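Local coordinates for protein branched-chain amino acid aminotransferase (Thermoproteus uzoniensis 768-20, PDB 6THQ) that catalyses pyridoxal-phosphate-dependent amino-group transfer to 2-oxoglutarate, probably from the branched-chain amino acids leucine, isoleucine and valine, at residues A[40-45]-A[65-70]; A[72-77]-A[159-164]; A[150-155]-A[167-172]. All blocks are in the same frame, centred on the assembly; numbering follows the deposited sequence.

Contact 1. Residues A[40-45]-A[65-70]. With PLP (pyridoxal-5'-phosphate), chain D; PY5 (2-[O-phosphonopyridoxyl]-amino-pentanoic acid), chain E.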
loop_
_atom_site.group_PDB
_atom_site.type_symbol
_atom_site.label_atom_id
_atom_site.label_comp_id
_atom_site.label_asym_id
_atom_site.label_seq_id
_atom_site.Cartn_x
_atom_site.Cartn_y
_atom_site.Cartn_z
ATOM N N PHE A 40 -3.651 3.632 2.504
ATOM C CA PHE A 40 -3.472 4.991 3.017
ATOM C C PHE A 40 -3.595 5.036 4.547
ATOM O O PHE A 40 -4.642 5.324 5.083
ATOM C CB PHE A 40 -4.458 5.922 2.333
ATOM C CG PHE A 40 -4.333 7.338 2.762
ATOM C CD1 PHE A 40 -3.289 8.131 2.273
ATOM C CD2 PHE A 40 -5.290 7.937 3.650
ATOM C CE1 PHE A 40 -3.195 9.488 2.633
ATOM C CE2 PHE A 40 -5.186 9.282 3.977
ATOM C CZ PHE A 40 -4.145 10.057 3.486
ATOM N N GLY A 41 -2.511 4.665 5.220
ATOM C CA GLY A 41 -2.341 4.878 6.656
ATOM C C GLY A 41 -0.895 4.880 7.102
ATOM O O GLY A 41 -0.001 4.755 6.290
ATOM N N VAL A 42 -0.650 5.031 8.401
ATOM C CA VAL A 42 0.735 5.001 8.936
ATOM C C VAL A 42 0.711 4.108 10.162
ATOM O O VAL A 42 -0.326 3.950 10.764
ATOM C CB VAL A 42 1.330 6.381 9.209
ATOM C CG1 VAL A 42 1.390 7.203 7.907
ATOM C CG2 VAL A 42 0.554 7.174 10.273
ATOM N N PHE A 43 1.830 3.487 10.493
ATOM C CA PHE A 43 1.926 2.671 11.675
ATOM C C PHE A 43 3.306 2.813 12.385
ATOM O O PHE A 43 4.183 3.533 11.916
ATOM C CB PHE A 43 1.656 1.221 11.358
ATOM C CG PHE A 43 2.698 0.573 10.500
ATOM C CD1 PHE A 43 2.731 0.810 9.093
ATOM C CD2 PHE A 43 3.629 -0.313 11.049
ATOM C CE1 PHE A 43 3.680 0.153 8.291
ATOM C CE2 PHE A 43 4.569 -0.969 10.255
ATOM C CZ PHE A 43 4.596 -0.727 8.883
ATOM N N GLU A 44 3.475 2.139 13.530
ATOM C CA GLU A 44 4.711 2.147 14.274
ATOM C C GLU A 44 4.994 0.769 14.814
ATOM O O GLU A 44 4.145 -0.144 14.753
ATOM C CB GLU A 44 4.690 3.189 15.417
ATOM C CG GLU A 44 5.151 4.603 15.018
ATOM C CD GLU A 44 6.588 4.614 14.467
ATOM O OE1 GLU A 44 7.387 3.698 14.827
ATOM O OE2 GLU A 44 6.939 5.513 13.664
ATOM N N GLY A 45 6.210 0.607 15.316
ATOM C CA GLY A 45 6.685 -0.604 15.955
ATOM C C GLY A 45 7.441 -0.121 17.200
ATOM O O GLY A 45 8.402 0.620 17.073
ATOM N N GLU A 65 6.358 10.686 17.795
ATOM C CA GLU A 65 6.623 11.813 16.943
ATOM C C GLU A 65 6.849 11.382 15.478
ATOM O O GLU A 65 6.492 12.140 14.583
ATOM C CB GLU A 65 7.825 12.587 17.419
ATOM C CG GLU A 65 7.555 13.368 18.663
ATOM C CD GLU A 65 8.823 14.029 19.199
ATOM O OE1 GLU A 65 9.958 13.821 18.641
ATOM O OE2 GLU A 65 8.688 14.763 20.204
ATOM N N ARG A 66 7.449 10.208 15.245
ATOM C CA ARG A 66 7.680 9.691 13.911
ATOM C C ARG A 66 6.319 9.333 13.284
ATOM O O ARG A 66 6.107 9.576 12.082
ATOM C CB ARG A 66 8.624 8.479 13.867
ATOM C CG ARG A 66 8.953 8.078 12.404
ATOM C CD ARG A 66 10.041 7.052 12.349
ATOM N NE ARG A 66 9.566 5.735 12.827
ATOM C CZ ARG A 66 10.318 4.637 12.969
ATOM N NH1 ARG A 66 11.609 4.660 12.695
ATOM N NH2 ARG A 66 9.804 3.504 13.437
ATOM N N LEU A 67 5.411 8.788 14.090
ATOM C CA LEU A 67 4.063 8.408 13.632
ATOM C C LEU A 67 3.448 9.632 13.045
ATOM O O LEU A 67 2.904 9.586 11.921
ATOM C CB LEU A 67 3.177 7.836 14.769
ATOM C CG LEU A 67 1.825 7.319 14.253
ATOM C CD1 LEU A 67 1.889 5.905 13.760
ATOM C CD2 LEU A 67 0.769 7.368 15.299
ATOM N N LEU A 68 3.578 10.745 13.743
ATOM C CA LEU A 68 2.964 11.988 13.265
ATOM C C LEU A 68 3.734 12.568 12.089
ATOM O O LEU A 68 3.117 13.195 11.258
ATOM C CB LEU A 68 2.846 13.073 14.370
ATOM C CG LEU A 68 1.939 12.645 15.531
ATOM C CD1 LEU A 68 2.040 13.688 16.636
ATOM C CD2 LEU A 68 0.495 12.414 15.186
ATOM N N ARG A 69 5.075 12.407 12.027
ATOM C CA ARG A 69 5.840 12.854 10.835
ATOM C C ARG A 69 5.386 12.048 9.589
ATOM O O ARG A 69 5.151 12.633 8.501
ATOM C CB ARG A 69 7.359 12.773 11.036
ATOM C CG ARG A 69 7.966 14.047 11.641
ATOM C CD ARG A 69 9.514 14.110 11.639
ATOM N NE ARG A 69 10.137 12.779 11.777
ATOM C CZ ARG A 69 10.508 12.216 12.938
ATOM N NH1 ARG A 69 10.313 12.869 14.084
ATOM N NH2 ARG A 69 11.074 11.004 12.940
ATOM N N SER A 70 5.250 10.718 9.756
ATOM C CA SER A 70 4.748 9.874 8.724
ATOM C C SER A 70 3.395 10.403 8.257
ATOM O O SER A 70 3.149 10.504 7.049
ATOM C CB SER A 70 4.602 8.467 9.247
ATOM O OG SER A 70 5.887 7.926 9.398
HETATM N N1 PLP D . 12.774 -0.418 7.933
HETATM C C2 PLP D . 11.460 -0.680 7.767
HETATM C C2A PLP D . 11.014 -0.916 6.364
HETATM C C3 PLP D . 10.556 -0.801 8.956
HETATM O O3 PLP D . 9.219 -1.090 8.880
HETATM C C4 PLP D . 11.161 -0.570 10.302
HETATM C C4A PLP D . 10.290 -0.646 11.549
HETATM C C5 PLP D . 12.624 -0.269 10.314
HETATM C C6 PLP D . 13.344 -0.216 9.121
HETATM C C5A PLP D . 13.384 -0.034 11.600
HETATM O O4P PLP D . 12.954 1.169 12.196
HETATM P P PLP D . 12.956 1.216 13.792
HETATM O O1P PLP D . 12.108 0.012 14.125
HETATM O O2P PLP D . 14.391 1.038 14.191
HETATM O O3P PLP D . 12.370 2.579 14.061
HETATM N N1 PY5 E . 13.315 -0.622 7.568
HETATM C C2 PY5 E . 12.097 -1.211 7.433
HETATM C C2A PY5 E . 11.594 -1.546 6.053
HETATM C C3 PY5 E . 11.332 -1.600 8.668
HETATM O O3 PY5 E . 10.120 -2.245 8.608
HETATM C C4 PY5 E . 11.945 -1.261 10.000
HETATM C C4A PY5 E . 11.258 -1.613 11.318
HETATM C C5 PY5 E . 13.265 -0.581 9.979
HETATM C C6 PY5 E . 13.859 -0.296 8.753
HETATM C C5A PY5 E . 13.928 -0.205 11.302
HETATM O O4P PY5 E . 13.062 0.693 12.011
HETATM P P PY5 E . 13.112 0.935 13.603
HETATM O O1P PY5 E . 12.270 -0.177 14.173
HETATM O O2P PY5 E . 14.549 0.712 13.975
HETATM O O3P PY5 E . 12.573 2.350 13.755
HETATM N N PY5 E . 9.856 -1.657 10.990
HETATM C CA PY5 E . 9.107 -2.813 11.418
HETATM C C PY5 E . 9.451 -2.888 12.896
HETATM O O PY5 E . 8.530 -2.316 13.473
HETATM C CB PY5 E . 9.199 -4.037 10.462
HETATM C CG PY5 E . 7.805 -4.475 9.991
HETATM C CD PY5 E . 7.301 -5.530 10.978
HETATM O OXT PY5 E . 10.487 -3.352 13.479
HETATM O O HOH W 1 5.391 6.072 11.470
#
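Glu44 OE2 is gripped by two donors: Arg66 NE reaches it at 2.8 Å along an almost straight N-H line (174°), and a water donates to it at 2.7 Å. The other oxygen, OE1, accepts from Arg66 NH2 at 2.8 Å, so the guanidinium clasps the carboxylate side-on through NE and NH2. Each oxygen offers its syn lone pair, and the two planes are only 20° apart. The bend in the arginine chain at chi3 (71°) lays the NE edge along Glu44 while Arg66 NH1 turns to the phosphate, donating to O3P of PLP at 2.6 Å; O3P of PY5, which overlaps PLP, is met similarly. The two-point grip fixes the rotation of the guanidinium, and the carboxylate probably balances its charge; OE1 also hydrogen-bonds His63 ND1, of another cofactor-binding residue. The same water donates to Phe43 O and accepts from Ser70 OG, whose oxygen accepts from Lys162 N. Apolar groups close the interface: Leu67 CD1 rests 3.7 Å from Glu44 CG, and Val42 CG1 lies 3.7 Å from Ser70 CB. An acid just beyond residues 42-43 of the interrupted strand 42-50, orienting an arginine of helix 60-74, builds part of the phosphate-binding cup of a class-IV aminotransferase.

Contact 2. Residues A[72-77]-A[159-164]. With PY5 (2-[O-phosphonopyridoxyl]-amino-pentanoic acid), chain E; PLP (pyridoxal-5'-phosphate), chain D.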
loop_
_atom_site.group_PDB
_atom_site.type_symbol
_atom_site.label_atom_id
_atom_site.label_comp_id
_atom_site.label_asym_id
_atom_site.label_seq_id
_atom_site.Cartn_x
_atom_site.Cartn_y
_atom_site.Cartn_z
ATOM N N LYS A 72 2.083 13.387 8.500
ATOM C CA LYS A 72 2.222 14.650 7.821
ATOM C C LYS A 72 2.798 14.406 6.391
ATOM O O LYS A 72 2.417 15.065 5.434
ATOM C CB LYS A 72 3.128 15.561 8.636
ATOM C CG LYS A 72 3.249 16.968 8.046
ATOM C CD LYS A 72 4.177 17.898 8.827
ATOM C CE LYS A 72 4.191 19.240 8.071
ATOM N NZ LYS A 72 4.758 20.362 8.842
ATOM N N ILE A 73 3.767 13.507 6.269
ATOM C CA ILE A 73 4.356 13.202 4.978
ATOM C C ILE A 73 3.302 12.735 3.950
ATOM O O ILE A 73 3.274 13.271 2.861
ATOM C CB ILE A 73 5.551 12.222 5.129
ATOM C CG1 ILE A 73 6.705 12.939 5.825
ATOM C CG2 ILE A 73 5.987 11.689 3.782
ATOM C CD1 ILE A 73 7.743 11.986 6.354
ATOM N N ILE A 74 2.398 11.840 4.330
ATOM C CA ILE A 74 1.454 11.257 3.360
ATOM C C ILE A 74 0.159 12.046 3.289
ATOM O O ILE A 74 -0.690 11.711 2.516
ATOM C CB ILE A 74 1.093 9.755 3.612
ATOM C CG1 ILE A 74 0.148 9.539 4.818
ATOM C CG2 ILE A 74 2.307 8.879 3.728
ATOM C CD1 ILE A 74 -0.386 8.136 4.933
ATOM N N GLY A 75 -0.002 13.075 4.118
ATOM C CA GLY A 75 -1.235 13.880 4.136
ATOM C C GLY A 75 -2.392 13.286 4.968
ATOM O O GLY A 75 -3.551 13.519 4.653
ATOM N N LEU A 76 -2.088 12.483 5.992
ATOM C CA LEU A 76 -3.102 11.925 6.837
ATOM C C LEU A 76 -3.221 12.826 8.079
ATOM O O LEU A 76 -2.211 13.201 8.708
ATOM C CB LEU A 76 -2.686 10.515 7.254
ATOM C CG LEU A 76 -3.514 9.712 8.235
ATOM C CD1 LEU A 76 -4.820 9.362 7.526
ATOM C CD2 LEU A 76 -2.789 8.454 8.669
ATOM N N ASP A 77 -4.450 13.186 8.432
ATOM C CA ASP A 77 -4.664 14.001 9.605
ATOM C C ASP A 77 -4.833 13.166 10.866
ATOM O O ASP A 77 -5.869 12.481 11.006
ATOM C CB ASP A 77 -5.861 14.929 9.432
ATOM C CG ASP A 77 -5.951 15.958 10.555
ATOM O OD1 ASP A 77 -5.161 15.960 11.545
ATOM O OD2 ASP A 77 -6.810 16.828 10.432
ATOM N N VAL A 159 9.024 6.775 0.870
ATOM C CA VAL A 159 9.520 5.613 1.571
ATOM C C VAL A 159 10.071 5.979 2.937
ATOM O O VAL A 159 10.241 5.092 3.764
ATOM C CB VAL A 159 10.837 5.060 1.017
ATOM C CG1 VAL A 159 10.860 3.549 0.867
ATOM C CG2 VAL A 159 11.523 5.956 0.036
ATOM N N MET A 160 10.446 7.237 3.150
ATOM C CA MET A 160 10.944 7.613 4.488
ATOM C C MET A 160 9.782 7.464 5.566
ATOM O O MET A 160 10.074 7.226 6.727
ATOM C CB MET A 160 11.546 9.024 4.528
ATOM C CG MET A 160 12.640 9.179 5.612
ATOM S SD MET A 160 13.336 10.854 5.843
ATOM C CE MET A 160 11.953 11.649 6.673
ATOM N N ALA A 161 8.510 7.592 5.160
ATOM C CA ALA A 161 7.417 7.391 6.083
ATOM C C ALA A 161 7.110 5.900 6.347
ATOM O O ALA A 161 7.328 5.046 5.482
ATOM C CB ALA A 161 6.192 8.097 5.575
ATOM N N LYS A 162 6.642 5.578 7.549
ATOM C CA LYS A 162 6.225 4.192 7.829
ATOM C C LYS A 162 4.777 4.137 7.434
ATOM O O LYS A 162 3.874 4.177 8.297
ATOM C CB LYS A 162 6.500 3.780 9.298
ATOM C CG LYS A 162 6.871 2.315 9.471
ATOM C CD LYS A 162 7.324 1.974 10.886
ATOM C CE LYS A 162 8.315 0.816 10.966
ATOM N NZ LYS A 162 7.736 -0.487 11.394
ATOM N N ALA A 163 4.555 4.111 6.121
ATOM C CA ALA A 163 3.198 4.231 5.541
ATOM C C ALA A 163 2.769 2.842 5.106
ATOM O O ALA A 163 3.538 2.085 4.522
ATOM C CB ALA A 163 3.185 5.162 4.313
ATOM N N THR A 164 1.519 2.493 5.367
ATOM C CA THR A 164 1.087 1.119 5.175
ATOM C C THR A 164 1.220 0.609 3.746
ATOM O O THR A 164 1.721 -0.476 3.533
ATOM C CB THR A 164 -0.390 1.017 5.589
ATOM O OG1 THR A 164 -1.113 1.985 4.838
ATOM C CG2 THR A 164 -0.579 1.295 7.130
HETATM N N1 PY5 E . 13.315 -0.622 7.568
HETATM C C2 PY5 E . 12.097 -1.211 7.433
HETATM C C2A PY5 E . 11.594 -1.546 6.053
HETATM C C3 PY5 E . 11.332 -1.600 8.668
HETATM O O3 PY5 E . 10.120 -2.245 8.608
HETATM C C4 PY5 E . 11.945 -1.261 10.000
HETATM C C4A PY5 E . 11.258 -1.613 11.318
HETATM C C5 PY5 E . 13.265 -0.581 9.979
HETATM C C6 PY5 E . 13.859 -0.296 8.753
HETATM C C5A PY5 E . 13.928 -0.205 11.302
HETATM O O4P PY5 E . 13.062 0.693 12.011
HETATM P P PY5 E . 13.112 0.935 13.603
HETATM O O1P PY5 E . 12.270 -0.177 14.173
HETATM O O2P PY5 E . 14.549 0.712 13.975
HETATM O O3P PY5 E . 12.573 2.350 13.755
HETATM N N PY5 E . 9.856 -1.657 10.990
HETATM C CA PY5 E . 9.107 -2.813 11.418
HETATM C C PY5 E . 9.451 -2.888 12.896
HETATM O O PY5 E . 8.530 -2.316 13.473
HETATM C CB PY5 E . 9.199 -4.037 10.462
HETATM C CG PY5 E . 7.805 -4.475 9.991
HETATM C CD PY5 E . 7.301 -5.530 10.978
HETATM O OXT PY5 E . 10.487 -3.352 13.479
HETATM N N1 PLP D . 12.774 -0.418 7.933
HETATM C C2 PLP D . 11.460 -0.680 7.767
HETATM C C2A PLP D . 11.014 -0.916 6.364
HETATM C C3 PLP D . 10.556 -0.801 8.956
HETATM O O3 PLP D . 9.219 -1.090 8.880
HETATM C C4 PLP D . 11.161 -0.570 10.302
HETATM C C4A PLP D . 10.290 -0.646 11.549
HETATM C C5 PLP D . 12.624 -0.269 10.314
HETATM C C6 PLP D . 13.344 -0.216 9.121
HETATM C C5A PLP D . 13.384 -0.034 11.600
HETATM O O4P PLP D . 12.954 1.169 12.196
HETATM P P PLP D . 12.956 1.216 13.792
HETATM O O1P PLP D . 12.108 0.012 14.125
HETATM O O2P PLP D . 14.391 1.038 14.191
HETATM O O3P PLP D . 12.370 2.579 14.061
#
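Ile74 holds CG1 between its backbone N and carbonyl carbon (chi1 74°), a choice that leaves CG2 to face the 159-164 loop, where it meets Ala163 CB at 3.9 Å. Ile73 takes a different rotamer, with CG2 anti to the backbone N (chi1 -69°), and this branch touches Ala161 CB at 4.0 Å. The two methyls of the loop thus fit against two beta-branched residues of the helix end, and Ile74 CG2 also lies 4.4 Å from Ala161 CB. At the more exposed margin, Ile73 CD1 comes to 4.2 Å from Met160 CE, a doubtful contact because the methionine is modelled in two conformers. The interface is wholly apolar; alanine suits the loop because a single methyl lets the chain run close to the helix. Between the alanines, Lys162 is the centre of an inverse gamma turn, closed by a weak bond from Ala163 N to Ala161 O, and its side chain leaves on the far side toward PLP and PY5, as expected of the lysine that carries the cofactor in this family. Gly75, with positive phi, ends the helix as the C-prime residue of a Schellman motif. Around the contact, Val42 of strand 42-50 packs on Ile74, Lys162 and Thr164 pair through their backbones with Phe43 and Gly41, and Leu168 of the second subunit covers Ala163.

Contact 3. Residues A[150-155]-A[167-172]. With PLP (pyridoxal-5'-phosphate), chain D; PY5 (2-[O-phosphonopyridoxyl]-amino-pentanoic acid), chain E.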
loop_
_atom_site.group_PDB
_atom_site.type_symbol
_atom_site.label_atom_id
_atom_site.label_comp_id
_atom_site.label_asym_id
_atom_site.label_seq_id
_atom_site.Cartn_x
_atom_site.Cartn_y
_atom_site.Cartn_z
ATOM N N ARG A 150 13.260 -4.272 -6.134
ATOM C CA ARG A 150 13.932 -3.057 -5.709
ATOM C C ARG A 150 13.117 -2.328 -4.671
ATOM O O ARG A 150 11.881 -2.431 -4.659
ATOM C CB ARG A 150 14.208 -2.135 -6.918
ATOM C CG ARG A 150 15.222 -2.688 -7.969
ATOM C CD ARG A 150 16.640 -2.960 -7.375
ATOM N NE ARG A 150 17.664 -3.414 -8.323
ATOM C CZ ARG A 150 18.049 -4.689 -8.524
ATOM N NH1 ARG A 150 17.483 -5.666 -7.869
ATOM N NH2 ARG A 150 19.035 -4.986 -9.394
ATOM N N ARG A 151 13.802 -1.641 -3.743
ATOM C CA ARG A 151 13.080 -0.837 -2.802
ATOM C C ARG A 151 12.302 0.264 -3.529
ATOM O O ARG A 151 12.871 0.937 -4.418
ATOM C CB ARG A 151 14.079 -0.144 -1.864
ATOM C CG ARG A 151 13.374 0.559 -0.696
ATOM C CD ARG A 151 12.881 -0.497 0.286
ATOM N NE ARG A 151 12.588 0.111 1.553
ATOM C CZ ARG A 151 11.359 0.222 2.065
ATOM N NH1 ARG A 151 10.338 -0.295 1.409
ATOM N NH2 ARG A 151 11.161 0.816 3.246
ATOM N N VAL A 152 11.087 0.569 -3.082
ATOM C CA VAL A 152 10.326 1.581 -3.792
ATOM C C VAL A 152 11.006 2.904 -3.688
ATOM O O VAL A 152 11.565 3.272 -2.626
ATOM C CB VAL A 152 8.945 1.939 -3.154
ATOM C CG1 VAL A 152 7.790 1.597 -3.986
ATOM C CG2 VAL A 152 8.781 1.573 -1.745
ATOM N N HIS A 153 10.805 3.730 -4.701
ATOM C CA HIS A 153 11.589 4.954 -4.843
ATOM C C HIS A 153 10.818 6.176 -4.421
ATOM O O HIS A 153 9.598 6.285 -4.626
ATOM C CB HIS A 153 11.965 5.106 -6.314
ATOM C CG HIS A 153 13.010 6.144 -6.567
ATOM N ND1 HIS A 153 12.709 7.413 -7.007
ATOM C CD2 HIS A 153 14.359 6.098 -6.436
ATOM C CE1 HIS A 153 13.830 8.094 -7.162
ATOM N NE2 HIS A 153 14.845 7.308 -6.840
ATOM N N THR A 154 11.571 7.137 -3.906
ATOM C CA THR A 154 11.045 8.373 -3.311
ATOM C C THR A 154 10.192 9.193 -4.314
ATOM O O THR A 154 9.231 9.933 -3.946
ATOM C CB THR A 154 12.204 9.235 -2.728
ATOM O OG1 THR A 154 11.665 10.415 -2.166
ATOM C CG2 THR A 154 13.291 9.645 -3.832
ATOM N N SER A 155 10.526 9.084 -5.600
ATOM C CA SER A 155 9.802 9.880 -6.608
ATOM C C SER A 155 8.416 9.312 -6.859
ATOM O O SER A 155 7.608 9.941 -7.542
ATOM C CB SER A 155 10.570 9.851 -7.926
ATOM O OG SER A 155 10.559 8.490 -8.402
ATOM N N TYR A 167 4.459 -0.995 2.295
ATOM C CA TYR A 167 4.906 -2.329 2.739
ATOM C C TYR A 167 4.579 -3.525 1.873
ATOM O O TYR A 167 5.065 -4.650 2.134
ATOM C CB TYR A 167 4.503 -2.558 4.184
ATOM C CG TYR A 167 5.456 -1.850 5.078
ATOM C CD1 TYR A 167 5.406 -0.480 5.187
ATOM C CD2 TYR A 167 6.500 -2.534 5.714
ATOM C CE1 TYR A 167 6.346 0.236 5.927
ATOM C CE2 TYR A 167 7.452 -1.857 6.488
ATOM C CZ TYR A 167 7.360 -0.462 6.593
ATOM O OH TYR A 167 8.243 0.295 7.311
ATOM N N LEU A 168 3.768 -3.328 0.850
ATOM C CA LEU A 168 3.599 -4.372 -0.171
ATOM C C LEU A 168 4.977 -4.678 -0.795
ATOM O O LEU A 168 5.323 -5.831 -1.088
ATOM C CB LEU A 168 2.583 -3.902 -1.235
ATOM C CG LEU A 168 2.317 -4.819 -2.425
ATOM C CD1 LEU A 168 1.858 -6.216 -2.027
ATOM C CD2 LEU A 168 1.277 -4.145 -3.329
ATOM N N ASN A 169 5.784 -3.619 -0.955
ATOM C CA ASN A 169 7.180 -3.728 -1.392
ATOM C C ASN A 169 7.986 -4.620 -0.408
ATOM O O ASN A 169 8.722 -5.506 -0.863
ATOM C CB ASN A 169 7.760 -2.315 -1.464
ATOM C CG ASN A 169 9.205 -2.245 -1.945
ATOM O OD1 ASN A 169 10.038 -1.594 -1.296
ATOM N ND2 ASN A 169 9.500 -2.810 -3.137
ATOM N N SER A 170 7.821 -4.434 0.916
ATOM C CA SER A 170 8.560 -5.244 1.878
ATOM C C SER A 170 8.066 -6.657 1.893
ATOM O O SER A 170 8.873 -7.634 2.040
ATOM C CB SER A 170 8.543 -4.674 3.298
ATOM O OG SER A 170 9.126 -3.384 3.299
ATOM N N ILE A 171 6.752 -6.804 1.726
ATOM C CA ILE A 171 6.207 -8.158 1.561
ATOM C C ILE A 171 6.797 -8.934 0.395
ATOM O O ILE A 171 7.235 -10.077 0.589
ATOM C CB ILE A 171 4.687 -8.167 1.570
ATOM C CG1 ILE A 171 4.262 -7.960 3.023
ATOM C CG2 ILE A 171 4.196 -9.527 1.123
ATOM C CD1 ILE A 171 2.804 -7.618 3.182
ATOM N N MET A 172 6.828 -8.336 -0.803
ATOM C CA MET A 172 7.379 -9.064 -1.966
ATOM C C MET A 172 8.821 -9.492 -1.589
ATOM O O MET A 172 9.228 -10.626 -1.821
ATOM C CB MET A 172 7.461 -8.151 -3.201
ATOM C CG MET A 172 6.153 -7.532 -3.724
ATOM S SD MET A 172 4.978 -8.736 -4.395
ATOM C CE MET A 172 4.075 -8.965 -2.909
HETATM N N1 PLP D . 12.774 -0.418 7.933
HETATM C C2 PLP D . 11.460 -0.680 7.767
HETATM C C2A PLP D . 11.014 -0.916 6.364
HETATM C C3 PLP D . 10.556 -0.801 8.956
HETATM O O3 PLP D . 9.219 -1.090 8.880
HETATM C C4 PLP D . 11.161 -0.570 10.302
HETATM C C4A PLP D . 10.290 -0.646 11.549
HETATM C C5 PLP D . 12.624 -0.269 10.314
HETATM C C6 PLP D . 13.344 -0.216 9.121
HETATM C C5A PLP D . 13.384 -0.034 11.600
HETATM O O4P PLP D . 12.954 1.169 12.196
HETATM P P PLP D . 12.956 1.216 13.792
HETATM O O1P PLP D . 12.108 0.012 14.125
HETATM O O2P PLP D . 14.391 1.038 14.191
HETATM O O3P PLP D . 12.370 2.579 14.061
HETATM N N1 PY5 E . 13.315 -0.622 7.568
HETATM C C2 PY5 E . 12.097 -1.211 7.433
HETATM C C2A PY5 E . 11.594 -1.546 6.053
HETATM C C3 PY5 E . 11.332 -1.600 8.668
HETATM O O3 PY5 E . 10.120 -2.245 8.608
HETATM C C4 PY5 E . 11.945 -1.261 10.000
HETATM C C4A PY5 E . 11.258 -1.613 11.318
HETATM C C5 PY5 E . 13.265 -0.581 9.979
HETATM C C6 PY5 E . 13.859 -0.296 8.753
HETATM C C5A PY5 E . 13.928 -0.205 11.302
HETATM O O4P PY5 E . 13.062 0.693 12.011
HETATM P P PY5 E . 13.112 0.935 13.603
HETATM O O1P PY5 E . 12.270 -0.177 14.173
HETATM O O2P PY5 E . 14.549 0.712 13.975
HETATM O O3P PY5 E . 12.573 2.350 13.755
HETATM N N PY5 E . 9.856 -1.657 10.990
HETATM C CA PY5 E . 9.107 -2.813 11.418
HETATM C C PY5 E . 9.451 -2.888 12.896
HETATM O O PY5 E . 8.530 -2.316 13.473
HETATM C CB PY5 E . 9.199 -4.037 10.462
HETATM C CG PY5 E . 7.805 -4.475 9.991
HETATM C CD PY5 E . 7.301 -5.530 10.978
HETATM O OXT PY5 E . 10.487 -3.352 13.479
HETATM O O HOH W 2 8.151 -0.971 3.268
#
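Asn169 and Arg151 meet nearly at a right angle, yet their amide and guanidinium planes are almost coplanar, 6° apart. This joins helix 167-179 of the class-IV aminotransferase fold to the loop that precedes it. With CG anti to the backbone N (chi1 -178°), the asparagine extends straight from the helix and spends both ends of its amide on the loop. Asn169 OD1 accepts twice: Arg151 NH1 comes in the carbonyl plane, on a lone pair, at 3.0 Å, whereas Val152 N sits well above that plane, also at 3.0 Å. Asn169 ND2 donates to Arg150 O at 2.9 Å and has a further acceptor, Met156 O of the second subunit. An asparagine suits this buried place because it offers donor and acceptor to backbone groups of opposite need without adding charge. Val152 slides past it in the opposite sense, Val152 CG2 lying 3.4 Å from Asn169 OD1. Arg151 bends at chi2 (74°), which brings the guanidinium edge back to Asn169; its NE is paired with Glu196, and Arg151 NH2 lies 3.6 Å from C2A of PLP. Tyr167 points the edge of its ring at the cofactor O3, though the hydrogen bond modelled from its OH to PLP O3 is doubtfully short. A water accepts from Arg151 NH1 at 2.9 Å, lies 2.6 Å from Ser170 OG, itself bonded to Ser198 O, and rests over the centre of the Tyr167 ring.

Overall arrangement
All three contacts are largely buried and border the cofactor, but only contact 2 has a distinctly exposed margin. Contacts 1 and 2 share helix 60-74, their centres about 6 Å apart: the earlier turns carry a charged, phosphate-directed cluster, the last one plain apolar packing. Contact 3 lies about 17 Å between centres from contact 1 and centres on one neutral amide, which bonds to backbone groups and to an arginine. Contacts 2 and 3 alternate along the chain, both drawing on the run between strand 142-146 and helix 167-179. Lys162 ties the set together, pairing through its backbone with Phe43 of contact 1 and packing on Tyr167 of contact 3. The second subunit touches all three.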